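PDB 3WAJ: transmembrane oligosaccharyl transferase from Archaeoglobus fulgidus, which belongs to the STT3/AglB family of GT-C membrane enzymes, joining a transmembrane helix bundle that carries a zinc ion to a globular C-terminal part. Local coordinates for residues 171-176 with 205-210; 256-261 with 279-284; 500-505 with 697-702. All coordinates share one frame; numbering follows the deposited sequence.

Met in order from the N terminus, the three contacts follow one another in series, with no nesting or crossing. Contact 1 closes a loop of 28 residues by bringing helix 199-214 back along helix 163-181. Contact 2 then closes one of 17 residues, laying helix 278-303 against helix 243-261. These two touch: Ile-206 and Ile-208 of contact 1 pack on Ile-260 and Ser-257 of contact 2, which makes the four helices one continuous piece of the transmembrane bundle. Contact 3 lies on the opposite side of the chain's centre, its centre about 44 Å from that of contact 1, and bridges 191 residues, tying helix 501-513 to the end of strand 693-698.

Contact 1: 171-176 with 205-210; sequences VSALGT and GITIGL
Thr-207 carries this contact, set against Ser-172, Ala-173 and Thr-176 on the neighbouring helix. Its CB lies 3.9 Å from CA of Ala-173, reflecting how close the backbones run: the CA atoms of Ala-173 and Thr-207 are 5.0 Å apart. From CB the side chain forks. OG1 sits between the backbone N and the carbonyl carbon (chi1 61°), and this turns it onto Ala-173, whose CA it approaches to 3.2 Å. The same hydroxyl is hydrogen-bonded to the carbonyl of Ala-204, one turn back on its own helix. The other branch, CG2, lies against Thr-176, 4.0 Å from its CG2, and against CB of Ser-172.

The two segments belong to helices 163-181 and 199-214, neighbouring members of the transmembrane bundle that run antiparallel, with local axes only 8.2 Å apart and 164° between their directions. The small side chains of Ser-172, Ala-173 and the two threonines are consistent with this close spacing. Helix 163-181 starts at the zinc ligand His-163, and Asp-161, another ligand, comes just before it.

Thr-176 and Thr-207 meet tip to tip, their OG1 atoms 3.1 Å apart. The hydroxyl of Thr-176 donates to the carbonyl oxygen of Ser-172 at 2.6 Å, tilted from the carbonyl plane, while the amide of Thr-176 reaches that oxygen from the opposite face. Two bonds therefore grip one buried carbonyl. Ser-172 likewise turns its own hydroxyl back along the helix, to the carbonyl of Phe-168, and offers Thr-207 its CB. Beside the threonines, CB of Ala-173 touches CG1 of Ile-208 at 3.8 Å, and Ile-208 continues past it onto Ile-221 and Ile-225 of helix 221-234.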
loop_
_atom_site.group_PDB
_atom_site.type_symbol
_atom_site.label_atom_id
_atom_site.label_comp_id
_atom_site.label_asym_id
_atom_site.label_seq_id
_atom_site.Cartn_x
_atom_site.Cartn_y
_atom_site.Cartn_z
ATOM N N VAL A 171 -10.426 5.167 -19.426
ATOM C CA VAL A 171 -10.315 4.938 -20.863
ATOM C C VAL A 171 -11.690 4.663 -21.473
ATOM O O VAL A 171 -12.035 5.223 -22.514
ATOM C CB VAL A 171 -9.348 3.786 -21.165
ATOM C CG1 VAL A 171 -9.211 3.569 -22.674
ATOM C CG2 VAL A 171 -7.990 4.080 -20.552
ATOM N N SER A 172 -12.464 3.803 -20.819
ATOM C CA SER A 172 -13.837 3.519 -21.231
ATOM C C SER A 172 -14.641 4.792 -21.338
ATOM O O SER A 172 -15.387 4.971 -22.295
ATOM C CB SER A 172 -14.540 2.583 -20.236
ATOM O OG SER A 172 -14.035 1.270 -20.332
ATOM N N ALA A 173 -14.501 5.671 -20.345
ATOM C CA ALA A 173 -15.272 6.908 -20.323
ATOM C C ALA A 173 -14.913 7.792 -21.520
ATOM O O ALA A 173 -15.794 8.360 -22.157
ATOM C CB ALA A 173 -15.077 7.654 -19.015
ATOM N N LEU A 174 -13.621 7.888 -21.835
ATOM C CA LEU A 174 -13.174 8.668 -22.983
ATOM C C LEU A 174 -13.716 8.089 -24.299
ATOM O O LEU A 174 -14.388 8.785 -25.069
ATOM C CB LEU A 174 -11.651 8.715 -23.029
ATOM C CG LEU A 174 -10.912 9.329 -21.847
ATOM C CD1 LEU A 174 -9.415 9.146 -22.030
ATOM C CD2 LEU A 174 -11.251 10.807 -21.678
ATOM N N GLY A 175 -13.417 6.818 -24.550
ATOM C CA GLY A 175 -13.840 6.150 -25.767
ATOM C C GLY A 175 -15.341 6.165 -25.969
ATOM O O GLY A 175 -15.823 6.363 -27.082
ATOM N N THR A 176 -16.086 5.953 -24.892
ATOM C CA THR A 176 -17.542 5.961 -24.975
ATOM C C THR A 176 -18.080 7.377 -25.122
ATOM O O THR A 176 -19.111 7.600 -25.759
ATOM C CB THR A 176 -18.200 5.290 -23.750
ATOM O OG1 THR A 176 -17.770 5.950 -22.549
ATOM C CG2 THR A 176 -17.867 3.794 -23.695
ATOM N N GLY A 205 -22.224 8.049 -19.613
ATOM C CA GLY A 205 -22.506 8.484 -18.261
ATOM C C GLY A 205 -22.330 7.347 -17.267
ATOM O O GLY A 205 -22.004 7.578 -16.105
ATOM N N ILE A 206 -22.543 6.114 -17.727
ATOM C CA ILE A 206 -22.399 4.941 -16.868
ATOM C C ILE A 206 -20.932 4.663 -16.595
ATOM O O ILE A 206 -20.552 4.356 -15.465
ATOM C CB ILE A 206 -23.103 3.686 -17.463
ATOM C CG1 ILE A 206 -24.612 3.764 -17.234
ATOM C CG2 ILE A 206 -22.582 2.412 -16.835
ATOM C CD1 ILE A 206 -25.397 2.707 -17.964
ATOM N N THR A 207 -20.108 4.776 -17.631
ATOM C CA THR A 207 -18.670 4.557 -17.489
ATOM C C THR A 207 -18.047 5.605 -16.561
ATOM O O THR A 207 -17.169 5.285 -15.764
ATOM C CB THR A 207 -17.957 4.549 -18.846
ATOM O OG1 THR A 207 -18.143 5.820 -19.478
ATOM C CG2 THR A 207 -18.513 3.452 -19.736
ATOM N N ILE A 208 -18.502 6.853 -16.650
ATOM C CA ILE A 208 -18.028 7.852 -15.693
ATOM C C ILE A 208 -18.455 7.475 -14.277
ATOM O O ILE A 208 -17.617 7.357 -13.373
ATOM C CB ILE A 208 -18.499 9.267 -16.029
ATOM C CG1 ILE A 208 -17.770 9.766 -17.281
ATOM C CG2 ILE A 208 -18.238 10.216 -14.843
ATOM C CD1 ILE A 208 -18.233 11.109 -17.761
ATOM N N GLY A 209 -19.759 7.264 -14.101
ATOM C CA GLY A 209 -20.305 6.770 -12.850
ATOM C C GLY A 209 -19.485 5.631 -12.273
ATOM O O GLY A 209 -19.128 5.662 -11.084
ATOM N N LEU A 210 -19.162 4.642 -13.107
ATOM C CA LEU A 210 -18.427 3.469 -12.627
ATOM C C LEU A 210 -17.007 3.854 -12.240
ATOM O O LEU A 210 -16.455 3.334 -11.261
ATOM C CB LEU A 210 -18.445 2.343 -13.655
ATOM C CG LEU A 210 -19.833 1.733 -13.833
ATOM C CD1 LEU A 210 -19.825 0.576 -14.811
ATOM C CD2 LEU A 210 -20.383 1.287 -12.492
#

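Contact 2: 256-261 with 279-284; sequences VSALIY and FQLLVL
Tyr-261 lays its ring across the turn of helix 278-303 that carries Gln-280 and Leu-281. The ring extends over to the other helix because chi1 (-177°) sets CG opposite the backbone N: CE2 comes within 3.3 Å of the backbone N of Leu-281, and CZ within 3.4 Å of CB of Gln-280. The Gln-280 amide plane is turned 38° from the ring, and its OE1 lies 3.1 Å from the Tyr-261 OH. Ser-277, just before this helix begins, serves both groups, its carbonyl bonding the phenol and its hydroxyl the amide oxygen. NE2 of Gln-280 is held in turn by the carbonyls of Phe-275 and Gly-216.

A turn further along, Leu-284 fits against small residues. Its CB meets OG of Ser-257 at 3.6 Å and CB of Ala-258 at 4.0 Å, and its CD1 touches CB of Tyr-261. Leu-281 closes the flank, with CD1 3.6 Å from the carbonyl O of Ala-258.

All six touching residues are buried, whereas Leu-259 and Leu-282 point away to the exposed outer side, which probably faces lipid. The helices are consecutive and antiparallel, their local axes 8.9 Å apart with 162° between their directions, a helical hairpin at the periphery of the GT-C transmembrane bundle.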
loop_
_atom_site.group_PDB
_atom_site.type_symbol
_atom_site.label_atom_id
_atom_site.label_comp_id
_atom_site.label_asym_id
_atom_site.label_seq_id
_atom_site.Cartn_x
_atom_site.Cartn_y
_atom_site.Cartn_z
ATOM N N VAL A 256 -26.371 11.480 -16.159
ATOM C CA VAL A 256 -26.438 10.062 -15.841
ATOM C C VAL A 256 -25.412 9.693 -14.772
ATOM O O VAL A 256 -25.741 8.997 -13.818
ATOM C CB VAL A 256 -26.290 9.181 -17.102
ATOM C CG1 VAL A 256 -26.080 7.714 -16.728
ATOM C CG2 VAL A 256 -27.521 9.335 -18.001
ATOM N N SER A 257 -24.182 10.181 -14.918
ATOM C CA SER A 257 -23.117 9.859 -13.965
ATOM C C SER A 257 -23.517 10.263 -12.557
ATOM O O SER A 257 -23.235 9.546 -11.594
ATOM C CB SER A 257 -21.806 10.552 -14.349
ATOM O OG SER A 257 -21.908 11.958 -14.214
ATOM N N ALA A 258 -24.185 11.413 -12.445
ATOM C CA ALA A 258 -24.649 11.924 -11.151
ATOM C C ALA A 258 -25.712 11.007 -10.529
ATOM O O ALA A 258 -25.727 10.788 -9.321
ATOM C CB ALA A 258 -25.181 13.317 -11.309
ATOM N N LEU A 259 -26.611 10.496 -11.366
ATOM C CA LEU A 259 -27.644 9.563 -10.929
ATOM C C LEU A 259 -27.037 8.283 -10.383
ATOM O O LEU A 259 -27.474 7.759 -9.357
ATOM C CB LEU A 259 -28.565 9.208 -12.098
ATOM C CG LEU A 259 -29.694 10.180 -12.374
ATOM C CD1 LEU A 259 -30.472 9.733 -13.603
ATOM C CD2 LEU A 259 -30.586 10.238 -11.152
ATOM N N ILE A 260 -26.043 7.769 -11.094
ATOM C CA ILE A 260 -25.348 6.559 -10.680
ATOM C C ILE A 260 -24.567 6.791 -9.385
ATOM O O ILE A 260 -24.492 5.916 -8.523
ATOM C CB ILE A 260 -24.416 6.084 -11.796
ATOM C CG1 ILE A 260 -25.259 5.703 -13.002
ATOM C CG2 ILE A 260 -23.539 4.910 -11.339
ATOM C CD1 ILE A 260 -24.464 5.554 -14.235
ATOM N N TYR A 261 -23.999 7.982 -9.246
ATOM C CA TYR A 261 -23.232 8.302 -8.059
ATOM C C TYR A 261 -24.134 8.517 -6.858
ATOM O O TYR A 261 -23.766 8.183 -5.727
ATOM C CB TYR A 261 -22.388 9.555 -8.287
ATOM C CG TYR A 261 -21.520 9.869 -7.101
ATOM C CD1 TYR A 261 -20.419 9.088 -6.806
ATOM C CD2 TYR A 261 -21.817 10.924 -6.263
ATOM C CE1 TYR A 261 -19.622 9.359 -5.710
ATOM C CE2 TYR A 261 -21.030 11.208 -5.160
ATOM C CZ TYR A 261 -19.932 10.423 -4.888
ATOM O OH TYR A 261 -19.147 10.715 -3.795
ATOM N N PHE A 279 -19.573 16.031 -2.355
ATOM C CA PHE A 279 -18.690 16.830 -3.203
ATOM C C PHE A 279 -18.665 16.296 -4.640
ATOM O O PHE A 279 -18.817 17.048 -5.610
ATOM C CB PHE A 279 -17.259 16.845 -2.656
ATOM C CG PHE A 279 -16.290 17.564 -3.555
ATOM C CD1 PHE A 279 -15.337 16.862 -4.274
ATOM C CD2 PHE A 279 -16.359 18.951 -3.711
ATOM C CE1 PHE A 279 -14.445 17.523 -5.122
ATOM C CE2 PHE A 279 -15.475 19.617 -4.559
ATOM C CZ PHE A 279 -14.521 18.906 -5.267
ATOM N N GLN A 280 -18.467 14.989 -4.766
ATOM C CA GLN A 280 -18.369 14.365 -6.076
ATOM C C GLN A 280 -19.673 14.536 -6.869
ATOM O O GLN A 280 -19.633 14.827 -8.070
ATOM C CB GLN A 280 -17.927 12.892 -5.956
ATOM C CG GLN A 280 -16.483 12.700 -5.466
ATOM C CD GLN A 280 -16.349 12.513 -3.944
ATOM O OE1 GLN A 280 -17.162 13.013 -3.148
ATOM N NE2 GLN A 280 -15.300 11.794 -3.538
ATOM N N LEU A 281 -20.813 14.386 -6.180
ATOM C CA LEU A 281 -22.146 14.631 -6.744
ATOM C C LEU A 281 -22.284 16.065 -7.274
ATOM O O LEU A 281 -22.831 16.292 -8.354
ATOM C CB LEU A 281 -23.227 14.371 -5.684
ATOM C CG LEU A 281 -24.701 14.584 -6.069
ATOM C CD1 LEU A 281 -25.144 13.622 -7.172
ATOM C CD2 LEU A 281 -25.638 14.455 -4.866
ATOM N N LEU A 282 -21.790 17.028 -6.499
ATOM C CA LEU A 282 -21.781 18.421 -6.919
ATOM C C LEU A 282 -20.967 18.563 -8.195
ATOM O O LEU A 282 -21.379 19.267 -9.121
ATOM C CB LEU A 282 -21.194 19.308 -5.822
ATOM C CG LEU A 282 -22.156 20.092 -4.927
ATOM C CD1 LEU A 282 -23.437 19.324 -4.643
ATOM C CD2 LEU A 282 -21.455 20.459 -3.625
ATOM N N VAL A 283 -19.818 17.891 -8.252
ATOM C CA VAL A 283 -18.968 17.990 -9.436
ATOM C C VAL A 283 -19.704 17.500 -10.673
ATOM O O VAL A 283 -19.708 18.160 -11.702
ATOM C CB VAL A 283 -17.628 17.233 -9.284
ATOM C CG1 VAL A 283 -16.838 17.313 -10.585
ATOM C CG2 VAL A 283 -16.816 17.830 -8.159
ATOM N N LEU A 284 -20.356 16.352 -10.557
ATOM C CA LEU A 284 -21.043 15.773 -11.702
ATOM C C LEU A 284 -22.309 16.560 -12.096
ATOM O O LEU A 284 -22.586 16.726 -13.286
ATOM C CB LEU A 284 -21.306 14.277 -11.475
ATOM C CG LEU A 284 -20.025 13.492 -11.143
ATOM C CD1 LEU A 284 -20.328 12.051 -10.763
ATOM C CD2 LEU A 284 -19.031 13.527 -12.308
#

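Contact 3: 500-505 with 697-702; sequences NKQWYD and YESDYP
The capped N-terminal turn of helix 501-513 meets the end of an edge strand here, with Gln-502 set against the residues from Ser-699 to Tyr-701. Gln-502 does most of the touching. Its CB lies 3.4 Å from OG of Ser-699, and its CG passes 3.6 Å from the carbonyl O of Asp-700. A bend at chi2 (102°) then swings the amide round to the carbonyl of Tyr-701, where NE2 donates a hydrogen bond of 2.8 Å to O. The acceptor lies in the amide plane of Gln-502, but the donor stands above the carbonyl plane, and the bond is bent, with an N-H...O angle of 140°.

The hydroxyl of Ser-699 donates to the carbonyl O of Asp-700 at 3.0 Å, on a lone pair, and is also bonded to the backbone N of Val-771. These two bonds hold the Ser-699 hydroxyl beside CB and CG of Gln-502. Asn-500 caps the helix start, its OD1 accepting from the backbone N of Trp-503 at 2.9 Å in a nearly straight bond. One turn on, Tyr-697 brings its OH to 3.9 Å from the backbone C of Asp-505, a loose approach at the margin of the contact.

Strand 693-698 is one of the two outermost strands of the mixed sheet and pairs antiparallel with strand 771-776; the ring of Tyr-697 stacks on Trp-509 of helix 501-513. Trp-503, whose CB points away from the strand segment, packs on Val-771 and stacks on Tyr-553 of the family's WWDYG sequence. Past Pro-702, the N-cap residue, the chain enters helix 703-708.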
loop_
_atom_site.group_PDB
_atom_site.type_symbol
_atom_site.label_atom_id
_atom_site.label_comp_id
_atom_site.label_asym_id
_atom_site.label_seq_id
_atom_site.Cartn_x
_atom_site.Cartn_y
_atom_site.Cartn_z
ATOM N N ASN A 500 4.592 -13.115 3.492
ATOM C CA ASN A 500 5.352 -14.352 3.403
ATOM C C ASN A 500 4.739 -15.379 4.372
ATOM O O ASN A 500 3.840 -15.045 5.161
ATOM C CB ASN A 500 6.859 -14.121 3.638
ATOM C CG ASN A 500 7.202 -13.597 5.060
ATOM O OD1 ASN A 500 6.412 -13.701 6.003
ATOM N ND2 ASN A 500 8.419 -13.066 5.207
ATOM N N LYS A 501 5.208 -16.618 4.315
ATOM C CA LYS A 501 4.612 -17.689 5.099
ATOM C C LYS A 501 4.754 -17.479 6.609
ATOM O O LYS A 501 3.842 -17.826 7.383
ATOM C CB LYS A 501 5.179 -19.041 4.659
ATOM C CG LYS A 501 4.668 -20.217 5.478
ATOM C CD LYS A 501 4.611 -21.502 4.629
ATOM C CE LYS A 501 4.268 -22.710 5.491
ATOM N NZ LYS A 501 5.329 -22.931 6.496
ATOM N N GLN A 502 5.875 -16.893 7.022
ATOM C CA GLN A 502 6.091 -16.593 8.436
ATOM C C GLN A 502 5.000 -15.678 8.984
ATOM O O GLN A 502 4.394 -15.972 10.021
ATOM C CB GLN A 502 7.472 -15.974 8.661
ATOM C CG GLN A 502 8.625 -16.922 8.393
ATOM C CD GLN A 502 9.268 -16.665 7.057
ATOM O OE1 GLN A 502 8.595 -16.265 6.103
ATOM N NE2 GLN A 502 10.588 -16.857 6.981
ATOM N N TRP A 503 4.759 -14.576 8.275
ATOM C CA TRP A 503 3.697 -13.627 8.627
ATOM C C TRP A 503 2.306 -14.239 8.564
ATOM O O TRP A 503 1.503 -14.085 9.483
ATOM C CB TRP A 503 3.720 -12.445 7.673
ATOM C CG TRP A 503 4.377 -11.209 8.197
ATOM C CD1 TRP A 503 5.582 -10.680 7.798
ATOM C CD2 TRP A 503 3.852 -10.310 9.188
ATOM N NE1 TRP A 503 5.835 -9.511 8.483
ATOM C CE2 TRP A 503 4.787 -9.257 9.337
ATOM C CE3 TRP A 503 2.675 -10.291 9.957
ATOM C CZ2 TRP A 503 4.594 -8.209 10.233
ATOM C CZ3 TRP A 503 2.468 -9.249 10.837
ATOM C CH2 TRP A 503 3.427 -8.216 10.977
ATOM N N TYR A 504 2.004 -14.923 7.470
ATOM C CA TYR A 504 0.668 -15.487 7.331
ATOM C C TYR A 504 0.395 -16.487 8.443
ATOM O O TYR A 504 -0.701 -16.493 9.016
ATOM C CB TYR A 504 0.443 -16.117 5.949
ATOM C CG TYR A 504 -0.969 -16.626 5.754
ATOM C CD1 TYR A 504 -1.962 -15.804 5.223
ATOM C CD2 TYR A 504 -1.310 -17.936 6.110
ATOM C CE1 TYR A 504 -3.265 -16.271 5.054
ATOM C CE2 TYR A 504 -2.610 -18.415 5.948
ATOM C CZ TYR A 504 -3.580 -17.585 5.421
ATOM O OH TYR A 504 -4.847 -18.080 5.266
ATOM N N ASP A 505 1.384 -17.320 8.772
ATOM C CA ASP A 505 1.189 -18.317 9.842
ATOM C C ASP A 505 1.091 -17.663 11.211
ATOM O O ASP A 505 0.298 -18.087 12.053
ATOM C CB ASP A 505 2.296 -19.379 9.839
ATOM C CG ASP A 505 2.157 -20.359 8.695
ATOM O OD1 ASP A 505 1.091 -20.340 8.049
ATOM O OD2 ASP A 505 3.108 -21.144 8.446
ATOM N N TYR A 697 5.056 -16.203 20.884
ATOM C CA TYR A 697 5.196 -16.931 19.618
ATOM C C TYR A 697 6.238 -16.264 18.715
ATOM O O TYR A 697 6.320 -15.032 18.668
ATOM C CB TYR A 697 3.835 -16.964 18.898
ATOM C CG TYR A 697 3.825 -17.575 17.503
ATOM C CD1 TYR A 697 4.215 -16.837 16.382
ATOM C CD2 TYR A 697 3.363 -18.875 17.294
ATOM C CE1 TYR A 697 4.175 -17.393 15.095
ATOM C CE2 TYR A 697 3.323 -19.432 16.020
ATOM C CZ TYR A 697 3.729 -18.688 14.928
ATOM O OH TYR A 697 3.691 -19.238 13.672
ATOM N N GLU A 698 7.019 -17.061 17.991
ATOM C CA GLU A 698 7.792 -16.541 16.851
ATOM C C GLU A 698 7.679 -17.491 15.663
ATOM O O GLU A 698 7.432 -18.685 15.825
ATOM C CB GLU A 698 9.273 -16.312 17.196
ATOM C CG GLU A 698 10.097 -17.600 17.373
ATOM C CD GLU A 698 11.607 -17.326 17.541
ATOM O OE1 GLU A 698 12.076 -16.217 17.184
ATOM O OE2 GLU A 698 12.341 -18.220 18.027
ATOM N N SER A 699 7.851 -16.949 14.463
ATOM C CA SER A 699 7.829 -17.748 13.242
ATOM C C SER A 699 9.181 -18.373 13.006
ATOM O O SER A 699 10.126 -18.170 13.771
ATOM C CB SER A 699 7.549 -16.857 12.051
ATOM O OG SER A 699 8.590 -15.911 11.887
ATOM N N ASP A 700 9.266 -19.098 11.900
ATOM C CA ASP A 700 10.514 -19.612 11.383
ATOM C C ASP A 700 11.506 -18.479 11.035
ATOM O O ASP A 700 11.135 -17.295 10.996
ATOM C CB ASP A 700 10.211 -20.443 10.139
ATOM C CG ASP A 700 11.204 -21.559 9.935
ATOM O OD1 ASP A 700 12.277 -21.524 10.587
ATOM O OD2 ASP A 700 10.910 -22.466 9.119
ATOM N N TYR A 701 12.761 -18.850 10.785
ATOM C CA TYR A 701 13.838 -17.901 10.495
ATOM C C TYR A 701 13.646 -17.211 9.148
ATOM O O TYR A 701 12.903 -17.713 8.295
ATOM C CB TYR A 701 15.186 -18.642 10.467
ATOM C CG TYR A 701 15.643 -19.128 11.824
ATOM C CD1 TYR A 701 16.194 -18.245 12.738
ATOM C CD2 TYR A 701 15.537 -20.472 12.182
ATOM C CE1 TYR A 701 16.615 -18.671 13.979
ATOM C CE2 TYR A 701 15.961 -20.917 13.435
ATOM C CZ TYR A 701 16.495 -20.001 14.322
ATOM O OH TYR A 701 16.927 -20.397 15.563
ATOM N N PRO A 702 14.320 -16.061 8.940
ATOM C CA PRO A 702 14.446 -15.584 7.552
ATOM C C PRO A 702 15.054 -16.688 6.678
ATOM O O PRO A 702 15.886 -17.465 7.161
ATOM C CB PRO A 702 15.415 -14.396 7.655
ATOM C CG PRO A 702 15.842 -14.297 9.116
ATOM C CD PRO A 702 14.821 -15.075 9.916
#